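Local coordinates for protein D-glycerate 3-kinase (Cryptococcus neoformans var. grubii serotype A, PDB 6CKG) that probably acts as a kinase that phosphorylates D-glycerate at its 3-hydroxyl, using a P-loop NTPase-type fold, at residues A[47-53]-A[245-251]; A[87-91]-A[157-163]; A[194-198]-A[225-229]. All blocks are in the same frame, centred on the assembly; numbering follows the deposited sequence.

Contact 1: A[47-53]-A[245-251]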
loop_
_atom_site.group_PDB
_atom_site.type_symbol
_atom_site.label_atom_id
_atom_site.label_comp_id
_atom_site.label_asym_id
_atom_site.label_seq_id
_atom_site.Cartn_x
_atom_site.Cartn_y
_atom_site.Cartn_z
ATOM N N PRO A 47 3.459 -2.476 -19.292
ATOM C CA PRO A 47 2.986 -3.420 -18.267
ATOM C C PRO A 47 1.629 -2.989 -17.728
ATOM O O PRO A 47 1.342 -1.796 -17.605
ATOM C CB PRO A 47 4.053 -3.335 -17.166
ATOM C CG PRO A 47 5.199 -2.592 -17.755
ATOM C CD PRO A 47 4.694 -1.776 -18.885
ATOM N N LEU A 48 0.801 -3.978 -17.401
ATOM C CA LEU A 48 -0.401 -3.743 -16.613
ATOM C C LEU A 48 0.014 -3.413 -15.190
ATOM O O LEU A 48 0.744 -4.187 -14.570
ATOM C CB LEU A 48 -1.290 -4.986 -16.628
ATOM C CG LEU A 48 -2.543 -4.955 -15.749
ATOM C CD1 LEU A 48 -3.612 -4.054 -16.394
ATOM C CD2 LEU A 48 -3.085 -6.386 -15.538
ATOM N N VAL A 49 -0.437 -2.276 -14.663
ATOM C CA VAL A 49 -0.140 -1.903 -13.279
ATOM C C VAL A 49 -1.307 -2.355 -12.404
ATOM O O VAL A 49 -2.422 -1.833 -12.514
ATOM C CB VAL A 49 0.100 -0.396 -13.112
ATOM C CG1 VAL A 49 0.444 -0.096 -11.652
ATOM C CG2 VAL A 49 1.211 0.092 -14.032
ATOM N N VAL A 50 -1.038 -3.299 -11.513
ATOM C CA VAL A 50 -2.020 -3.804 -10.564
ATOM C C VAL A 50 -1.721 -3.172 -9.210
ATOM O O VAL A 50 -0.712 -3.500 -8.582
ATOM C CB VAL A 50 -1.966 -5.337 -10.472
ATOM C CG1 VAL A 50 -3.050 -5.858 -9.552
ATOM C CG2 VAL A 50 -2.062 -5.984 -11.867
ATOM N N GLY A 51 -2.593 -2.275 -8.743
ATOM C CA GLY A 51 -2.509 -1.811 -7.361
ATOM C C GLY A 51 -3.042 -2.865 -6.396
ATOM O O GLY A 51 -3.997 -3.580 -6.687
ATOM N N VAL A 52 -2.415 -2.953 -5.228
ATOM C CA VAL A 52 -2.818 -3.917 -4.205
ATOM C C VAL A 52 -2.832 -3.208 -2.860
ATOM O O VAL A 52 -1.856 -2.542 -2.495
ATOM C CB VAL A 52 -1.878 -5.141 -4.152
ATOM C CG1 VAL A 52 -2.289 -6.077 -3.006
ATOM C CG2 VAL A 52 -1.877 -5.884 -5.490
ATOM N N GLN A 53 -3.942 -3.321 -2.129
ATOM C CA GLN A 53 -4.004 -2.749 -0.787
ATOM C C GLN A 53 -4.630 -3.761 0.158
ATOM O O GLN A 53 -5.553 -4.495 -0.208
ATOM C CB GLN A 53 -4.771 -1.414 -0.759
ATOM C CG GLN A 53 -4.785 -0.681 0.634
ATOM C CD GLN A 53 -5.847 -1.212 1.593
ATOM O OE1 GLN A 53 -6.871 -1.743 1.170
ATOM N NE2 GLN A 53 -5.600 -1.076 2.889
ATOM N N ILE A 245 -2.191 3.594 -11.820
ATOM C CA ILE A 245 -2.662 2.232 -11.581
ATOM C C ILE A 245 -3.812 1.900 -12.530
ATOM O O ILE A 245 -4.771 2.673 -12.669
ATOM C CB ILE A 245 -3.094 2.079 -10.114
ATOM C CG1 ILE A 245 -1.887 2.339 -9.194
ATOM C CG2 ILE A 245 -3.744 0.732 -9.871
ATOM C CD1 ILE A 245 -2.212 2.298 -7.688
ATOM N N ASP A 246 -3.741 0.721 -13.160
ATOM C CA ASP A 246 -4.733 0.285 -14.138
ATOM C C ASP A 246 -5.872 -0.515 -13.519
ATOM O O ASP A 246 -7.027 -0.367 -13.929
ATOM C CB ASP A 246 -4.070 -0.573 -15.226
ATOM C CG ASP A 246 -2.984 0.168 -15.975
ATOM O OD1 ASP A 246 -3.221 1.324 -16.361
ATOM O OD2 ASP A 246 -1.891 -0.400 -16.169
ATOM N N CYS A 247 -5.574 -1.390 -12.566
ATOM C CA CYS A 247 -6.602 -2.213 -11.941
ATOM C C CYS A 247 -6.183 -2.449 -10.496
ATOM O O CYS A 247 -5.076 -2.097 -10.090
ATOM C CB CYS A 247 -6.812 -3.529 -12.725
ATOM S SG CYS A 247 -5.345 -4.601 -12.744
ATOM N N PHE A 248 -7.068 -3.052 -9.707
ATOM C CA PHE A 248 -6.858 -2.996 -8.264
ATOM C C PHE A 248 -7.358 -4.265 -7.594
ATOM O O PHE A 248 -8.432 -4.781 -7.929
ATOM C CB PHE A 248 -7.588 -1.777 -7.659
ATOM C CG PHE A 248 -6.923 -1.197 -6.420
ATOM C CD1 PHE A 248 -7.073 -1.808 -5.187
ATOM C CD2 PHE A 248 -6.164 -0.035 -6.496
ATOM C CE1 PHE A 248 -6.490 -1.266 -4.029
ATOM C CE2 PHE A 248 -5.566 0.518 -5.341
ATOM C CZ PHE A 248 -5.742 -0.103 -4.108
ATOM N N VAL A 249 -6.590 -4.732 -6.614
ATOM C CA VAL A 249 -6.960 -5.862 -5.765
ATOM C C VAL A 249 -6.913 -5.384 -4.323
ATOM O O VAL A 249 -5.892 -4.839 -3.887
ATOM C CB VAL A 249 -6.012 -7.062 -5.963
ATOM C CG1 VAL A 249 -6.408 -8.224 -5.039
ATOM C CG2 VAL A 249 -6.007 -7.517 -7.439
ATOM N N GLN A 250 -7.997 -5.599 -3.579
ATOM C CA GLN A 250 -8.056 -5.163 -2.188
ATOM C C GLN A 250 -8.420 -6.325 -1.270
ATOM O O GLN A 250 -9.339 -7.091 -1.563
ATOM C CB GLN A 250 -9.063 -4.013 -2.009
ATOM C CG GLN A 250 -9.311 -3.663 -0.548
ATOM C CD GLN A 250 -10.354 -2.568 -0.366
ATOM O OE1 GLN A 250 -11.475 -2.676 -0.857
ATOM N NE2 GLN A 250 -9.979 -1.502 0.329
ATOM N N ILE A 251 -7.691 -6.464 -0.168
ATOM C CA ILE A 251 -8.040 -7.409 0.885
ATOM C C ILE A 251 -8.674 -6.598 2.012
ATOM O O ILE A 251 -8.010 -5.762 2.633
ATOM C CB ILE A 251 -6.818 -8.188 1.384
ATOM C CG1 ILE A 251 -6.137 -8.909 0.214
ATOM C CG2 ILE A 251 -7.247 -9.190 2.437
ATOM C CD1 ILE A 251 -4.781 -9.506 0.558
HETATM O O HOH W 1 0.044 0.628 -17.735
HETATM O O HOH W 2 -8.386 -3.213 3.208
#

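Contact 2: A[87-91]-A[157-163]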
loop_
_atom_site.group_PDB
_atom_site.type_symbol
_atom_site.label_atom_id
_atom_site.label_comp_id
_atom_site.label_asym_id
_atom_site.label_seq_id
_atom_site.Cartn_x
_atom_site.Cartn_y
_atom_site.Cartn_z
ATOM N N PHE A 87 9.779 2.687 -0.483
ATOM C CA PHE A 87 9.852 4.050 -0.977
ATOM C C PHE A 87 9.668 5.091 0.136
ATOM O O PHE A 87 9.407 6.263 -0.151
ATOM C CB PHE A 87 8.817 4.244 -2.083
ATOM C CG PHE A 87 9.152 3.508 -3.359
ATOM C CD1 PHE A 87 8.816 2.169 -3.522
ATOM C CD2 PHE A 87 9.799 4.159 -4.393
ATOM C CE1 PHE A 87 9.134 1.498 -4.692
ATOM C CE2 PHE A 87 10.122 3.485 -5.572
ATOM C CZ PHE A 87 9.791 2.161 -5.717
ATOM N N TYR A 88 9.823 4.700 1.397
ATOM C CA TYR A 88 9.915 5.700 2.461
ATOM C C TYR A 88 11.034 6.702 2.172
ATOM O O TYR A 88 12.022 6.388 1.498
ATOM C CB TYR A 88 10.192 5.034 3.809
ATOM C CG TYR A 88 9.014 4.401 4.524
ATOM C CD1 TYR A 88 7.816 5.094 4.713
ATOM C CD2 TYR A 88 9.125 3.124 5.052
ATOM C CE1 TYR A 88 6.770 4.504 5.384
ATOM C CE2 TYR A 88 8.095 2.533 5.723
ATOM C CZ TYR A 88 6.918 3.213 5.890
ATOM O OH TYR A 88 5.902 2.591 6.577
ATOM N N LEU A 89 10.871 7.922 2.697
ATOM C CA LEU A 89 11.944 8.909 2.692
ATOM C C LEU A 89 13.225 8.308 3.247
ATOM O O LEU A 89 13.198 7.405 4.090
ATOM C CB LEU A 89 11.564 10.137 3.544
ATOM C CG LEU A 89 10.363 10.945 3.066
ATOM C CD1 LEU A 89 9.946 11.942 4.173
ATOM C CD2 LEU A 89 10.717 11.651 1.753
ATOM N N THR A 90 14.360 8.819 2.770
ATOM C CA THR A 90 15.615 8.506 3.435
ATOM C C THR A 90 15.521 8.981 4.882
ATOM O O THR A 90 14.698 9.832 5.216
ATOM C CB THR A 90 16.801 9.182 2.741
ATOM O OG1 THR A 90 16.691 10.599 2.895
ATOM C CG2 THR A 90 16.846 8.840 1.259
ATOM N N HIS A 91 16.366 8.414 5.753
ATOM C CA HIS A 91 16.345 8.838 7.151
ATOM C C HIS A 91 16.577 10.344 7.280
ATOM O O HIS A 91 15.916 11.018 8.080
ATOM C CB HIS A 91 17.394 8.066 7.960
ATOM C CG HIS A 91 17.302 8.302 9.440
ATOM N ND1 HIS A 91 18.118 9.193 10.105
ATOM C CD2 HIS A 91 16.473 7.779 10.376
ATOM C CE1 HIS A 91 17.802 9.203 11.389
ATOM N NE2 HIS A 91 16.803 8.359 11.578
ATOM N N PHE A 157 19.487 2.835 11.818
ATOM C CA PHE A 157 19.288 3.865 12.831
ATOM C C PHE A 157 18.490 3.308 14.007
ATOM O O PHE A 157 17.499 3.889 14.455
ATOM C CB PHE A 157 18.627 5.109 12.227
ATOM C CG PHE A 157 19.549 5.892 11.332
ATOM C CD1 PHE A 157 20.401 6.860 11.862
ATOM C CD2 PHE A 157 19.593 5.637 9.966
ATOM C CE1 PHE A 157 21.277 7.574 11.043
ATOM C CE2 PHE A 157 20.465 6.337 9.139
ATOM C CZ PHE A 157 21.307 7.312 9.672
ATOM N N LYS A 158 18.918 2.132 14.478
ATOM C CA LYS A 158 18.351 1.496 15.666
ATOM C C LYS A 158 16.854 1.265 15.520
ATOM O O LYS A 158 16.100 1.363 16.489
ATOM C CB LYS A 158 18.640 2.315 16.929
ATOM N N GLY A 159 16.405 1.004 14.301
ATOM C CA GLY A 159 15.013 0.695 14.041
ATOM C C GLY A 159 14.198 1.824 13.449
ATOM O O GLY A 159 13.041 1.594 13.069
ATOM N N GLU A 160 14.747 3.035 13.359
ATOM C CA GLU A 160 13.983 4.095 12.706
ATOM C C GLU A 160 13.925 3.895 11.197
ATOM O O GLU A 160 12.968 4.337 10.553
ATOM C CB GLU A 160 14.572 5.457 13.045
ATOM C CG GLU A 160 14.471 5.775 14.503
ATOM C CD GLU A 160 15.295 6.984 14.876
ATOM O OE1 GLU A 160 15.737 7.705 13.962
ATOM O OE2 GLU A 160 15.509 7.205 16.080
ATOM N N GLY A 161 14.923 3.243 10.621
ATOM C CA GLY A 161 14.876 2.897 9.214
ATOM C C GLY A 161 15.671 3.866 8.340
ATOM O O GLY A 161 15.878 5.039 8.674
ATOM N N ASP A 162 16.104 3.362 7.187
ATOM C CA ASP A 162 16.724 4.183 6.158
ATOM C C ASP A 162 16.740 3.388 4.854
ATOM O O ASP A 162 16.622 2.160 4.860
ATOM C CB ASP A 162 18.137 4.595 6.566
ATOM C CG ASP A 162 18.707 5.705 5.706
ATOM O OD1 ASP A 162 17.955 6.364 4.967
ATOM O OD2 ASP A 162 19.928 5.917 5.780
ATOM N N ARG A 163 16.871 4.106 3.736
ATOM C CA ARG A 163 17.022 3.461 2.438
ATOM C C ARG A 163 18.291 2.620 2.421
ATOM O O ARG A 163 19.348 3.062 2.868
ATOM C CB ARG A 163 17.078 4.506 1.318
ATOM C CG ARG A 163 17.006 3.912 -0.116
ATOM C CD ARG A 163 16.671 5.002 -1.141
ATOM N NE ARG A 163 15.423 5.688 -0.793
ATOM C CZ ARG A 163 15.102 6.918 -1.192
ATOM N NH1 ARG A 163 15.934 7.599 -1.966
ATOM N NH2 ARG A 163 13.939 7.466 -0.820
HETATM O O HOH W 3 13.425 4.167 0.618
#

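Contact 3: A[194-198]-A[225-229]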
loop_
_atom_site.group_PDB
_atom_site.type_symbol
_atom_site.label_atom_id
_atom_site.label_comp_id
_atom_site.label_asym_id
_atom_site.label_seq_id
_atom_site.Cartn_x
_atom_site.Cartn_y
_atom_site.Cartn_z
ATOM N N LEU A 194 -13.592 15.726 6.177
ATOM C CA LEU A 194 -12.772 15.263 7.291
ATOM C C LEU A 194 -13.379 15.717 8.615
ATOM O O LEU A 194 -13.527 14.920 9.548
ATOM C CB LEU A 194 -11.335 15.769 7.144
ATOM C CG LEU A 194 -10.272 15.207 8.096
ATOM C CD1 LEU A 194 -8.901 15.065 7.413
ATOM C CD2 LEU A 194 -10.160 16.114 9.307
ATOM N N GLU A 195 -13.753 16.999 8.702
ATOM C CA GLU A 195 -14.434 17.498 9.897
ATOM C C GLU A 195 -15.680 16.679 10.197
ATOM O O GLU A 195 -15.984 16.382 11.362
ATOM C CB GLU A 195 -14.817 18.979 9.723
ATOM C CG GLU A 195 -13.626 19.939 9.555
ATOM C CD GLU A 195 -12.762 20.087 10.804
ATOM O OE1 GLU A 195 -13.119 19.556 11.882
ATOM O OE2 GLU A 195 -11.717 20.764 10.716
ATOM N N GLU A 196 -16.426 16.320 9.157
ATOM C CA GLU A 196 -17.661 15.572 9.360
ATOM C C GLU A 196 -17.385 14.251 10.066
ATOM O O GLU A 196 -18.053 13.906 11.050
ATOM C CB GLU A 196 -18.332 15.352 8.011
ATOM C CG GLU A 196 -19.587 14.566 8.032
ATOM C CD GLU A 196 -20.119 14.421 6.633
ATOM O OE1 GLU A 196 -20.478 15.455 6.038
ATOM O OE2 GLU A 196 -20.114 13.291 6.111
ATOM N N LYS A 197 -16.356 13.531 9.606
ATOM C CA LYS A 197 -15.984 12.261 10.226
ATOM C C LYS A 197 -15.454 12.455 11.637
ATOM O O LYS A 197 -15.794 11.681 12.542
ATOM C CB LYS A 197 -14.948 11.533 9.357
ATOM C CG LYS A 197 -15.487 11.071 8.004
ATOM C CD LYS A 197 -14.448 10.181 7.282
ATOM C CE LYS A 197 -14.976 9.653 5.964
ATOM N NZ LYS A 197 -14.008 8.660 5.380
ATOM N N TYR A 198 -14.630 13.487 11.857
ATOM C CA TYR A 198 -14.122 13.743 13.204
ATOM C C TYR A 198 -15.256 14.045 14.179
ATOM O O TYR A 198 -15.299 13.499 15.290
ATOM C CB TYR A 198 -13.106 14.890 13.176
ATOM C CG TYR A 198 -12.472 15.158 14.507
ATOM C CD1 TYR A 198 -13.058 16.050 15.411
ATOM C CD2 TYR A 198 -11.276 14.545 14.868
ATOM C CE1 TYR A 198 -12.481 16.304 16.637
ATOM C CE2 TYR A 198 -10.687 14.805 16.110
ATOM C CZ TYR A 198 -11.299 15.678 16.981
ATOM O OH TYR A 198 -10.733 15.943 18.204
ATOM N N ARG A 225 -7.356 17.767 15.307
ATOM C CA ARG A 225 -7.850 18.044 13.962
ATOM C C ARG A 225 -6.724 18.530 13.047
ATOM O O ARG A 225 -6.660 18.146 11.876
ATOM C CB ARG A 225 -9.007 19.066 14.046
ATOM C CG ARG A 225 -10.315 18.456 14.622
ATOM C CD ARG A 225 -11.448 19.486 14.918
ATOM N NE ARG A 225 -11.515 20.463 13.847
ATOM C CZ ARG A 225 -11.074 21.710 13.950
ATOM N NH1 ARG A 225 -11.147 22.514 12.898
ATOM N NH2 ARG A 225 -10.588 22.157 15.109
ATOM N N SER A 226 -5.798 19.344 13.564
ATOM C CA SER A 226 -4.711 19.818 12.705
ATOM C C SER A 226 -3.763 18.685 12.313
ATOM O O SER A 226 -3.266 18.648 11.181
ATOM C CB SER A 226 -3.944 20.953 13.389
ATOM O OG SER A 226 -3.254 20.481 14.526
ATOM N N THR A 227 -3.497 17.748 13.225
ATOM C CA THR A 227 -2.672 16.603 12.855
ATOM C C THR A 227 -3.322 15.814 11.719
ATOM O O THR A 227 -2.656 15.430 10.750
ATOM C CB THR A 227 -2.429 15.693 14.063
ATOM O OG1 THR A 227 -1.445 16.277 14.919
ATOM C CG2 THR A 227 -1.916 14.290 13.610
ATOM N N LEU A 228 -4.629 15.573 11.818
ATOM C CA LEU A 228 -5.310 14.785 10.792
ATOM C C LEU A 228 -5.383 15.536 9.465
ATOM O O LEU A 228 -5.230 14.932 8.401
ATOM C CB LEU A 228 -6.710 14.384 11.268
ATOM C CG LEU A 228 -6.765 13.526 12.534
ATOM C CD1 LEU A 228 -8.189 13.379 13.041
ATOM C CD2 LEU A 228 -6.127 12.161 12.294
ATOM N N HIS A 229 -5.609 16.851 9.507
ATOM C CA HIS A 229 -5.645 17.639 8.276
ATOM C C HIS A 229 -4.308 17.585 7.542
ATOM O O HIS A 229 -4.279 17.558 6.304
ATOM C CB HIS A 229 -6.016 19.090 8.591
ATOM C CG HIS A 229 -7.496 19.340 8.730
ATOM N ND1 HIS A 229 -8.392 19.104 7.710
ATOM C CD2 HIS A 229 -8.222 19.862 9.751
ATOM C CE1 HIS A 229 -9.610 19.442 8.103
ATOM N NE2 HIS A 229 -9.534 19.908 9.339
#

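Contact 1: A[47-53]-A[245-251]
V50 and C247 meet at the apolar centre of two neighbouring parallel strands, with V50 CG2 3.7 Å from C247 SG. The sulfur stands between its own backbone N and carbonyl carbon (chi1 63°), which brings it among the valine methyls and the CD2 end of L48. On the same face V50 CG1 packs on V249 CG2. The other face has G51 opposite F248: I245 CG2 comes to 3.4 Å from G51 N, the F248 ring turns one face to G51 O, and its edge meets Q53 CB. Between these layers the strands, 22° apart in direction, exchange regular parallel-sheet hydrogen bonds, G51 N to C247 O, V249 N to G51 O, Q53 N to V249 O and I251 N to Q53 O. Both ends are polar. D246 OD2 takes V49 N at 2.8 Å, nearly straight at 174°, while V49 O receives the amides of D246 and C247; a water also joins D246 OD2 to P47 O. At the far end Q250 NE2 gives a 3.2 Å bond to Q53 OE1, the amide planes steeply inclined to each other, while Q250 OE1 takes R315 NE and Q53 NE2 reaches W182 O. Strand 48-53 leads into what is probably the nucleotide-binding P-loop, as in other P-loop kinases; it pairs with strand 176-180 on its other edge, and helices 19-38 and 63-75 cover the V50-V249 face.

Contact 2: A[87-91]-A[157-163]
H91 and D162 bring their CA atoms within 4.8 Å where the loop before helix 91-100 passes the start of strand 162-171, the second strand of a two-stranded antiparallel sheet. The motif is a helix N-terminus held by side chains: T90 is the N-cap, its OG1 bonding D93 N, and D162 OD1 accepts H91 N at 2.7 Å from above the carboxylate plane. From the glycine-containing turn before the strand, F157 lays its ring over H91 in a face-to-face stack, centroids 3.7 Å apart and planes 4° from parallel. H91 CG lies anti to the backbone N (chi1 -172°), sending the imidazole out to F157 and E160. There H91 NE2 donates to E160 OE1 at 2.7 Å, in the ring plane, so stack and hydrogen bond together restrain ring rotation. At the other end the R163 guanidinium has T90 CG2 over the centre of one face, 3.6 Å from CZ, and forms a salt bridge through NH2 with D117. That same NH2 donates to Y88 O at 3.2 Å, and a water accepting from R163 NE donates to this carbonyl oxygen at 2.8 Å.

Contact 3: A[194-198]-A[225-229]
E195 extends its carboxylate between R225 and H229, crossing both side chains at about a right angle. Its chain bends at chi2 (-68°), swinging the oxygens across to the other helix. R225 grips side-on: R225 NE donates to E195 OE1 at 2.7 Å, on the syn lone pair, and R225 NH1 to E195 OE2 at 2.9 Å, the guanidinium turned 39° from the carboxylate. H229 NE2 also donates to E195 OE2, at 2.7 Å and nearly straight (175°), arriving from the opposite face of the carboxylate plane to R225 NH1. Apolar groups flank this polar cluster. L194 CD2 sits over one face of the H229 imidazole, offset toward its rim and 3.6 Å from CE1, a CH-pi contact; the same methyl approaches L228 CB. Y198, its CG anti to the backbone N, lays one ring face against R225, whose CG stands over the ring centre at 3.6 Å. The guanidinium itself is steeply inclined to that ring, so the aliphatic part of the arginine makes the contact. L228 CD1 meets Y198 CD2 at 3.8 Å. The contact joins helix 191-204 to the first turn of helix 225-236; the axes of segments 194-198 and 225-229 come within 11.1 Å. Three N-H bonds on one carboxylate fix its rotation. The R225 salt bridge offsets its charge, and H229 need only carry a proton on NE2, its overall charge remaining unsettled.

Overall arrangement
Contact 1 is the buried one, within the central mixed sheet, about 10 Å between its centre and that of the chain; contacts 2 and 3 are partly buried and farther out, at about 17 and 22 Å. They share no strand or helix, and nearest atoms of any two lie at least about 11 Å apart. Along the chain, contacts 2 and 3 follow in series inside the long loop closed by 47-53 and 245-251. Backbone bonds and apolar side chains, many of them valines, dominate in the core. Both outer contacts instead pair a histidine with a glutamate, but contact 2 fastens a loop and helix start to the start of a strand and the turn before it, whereas contact 3 joins two helices.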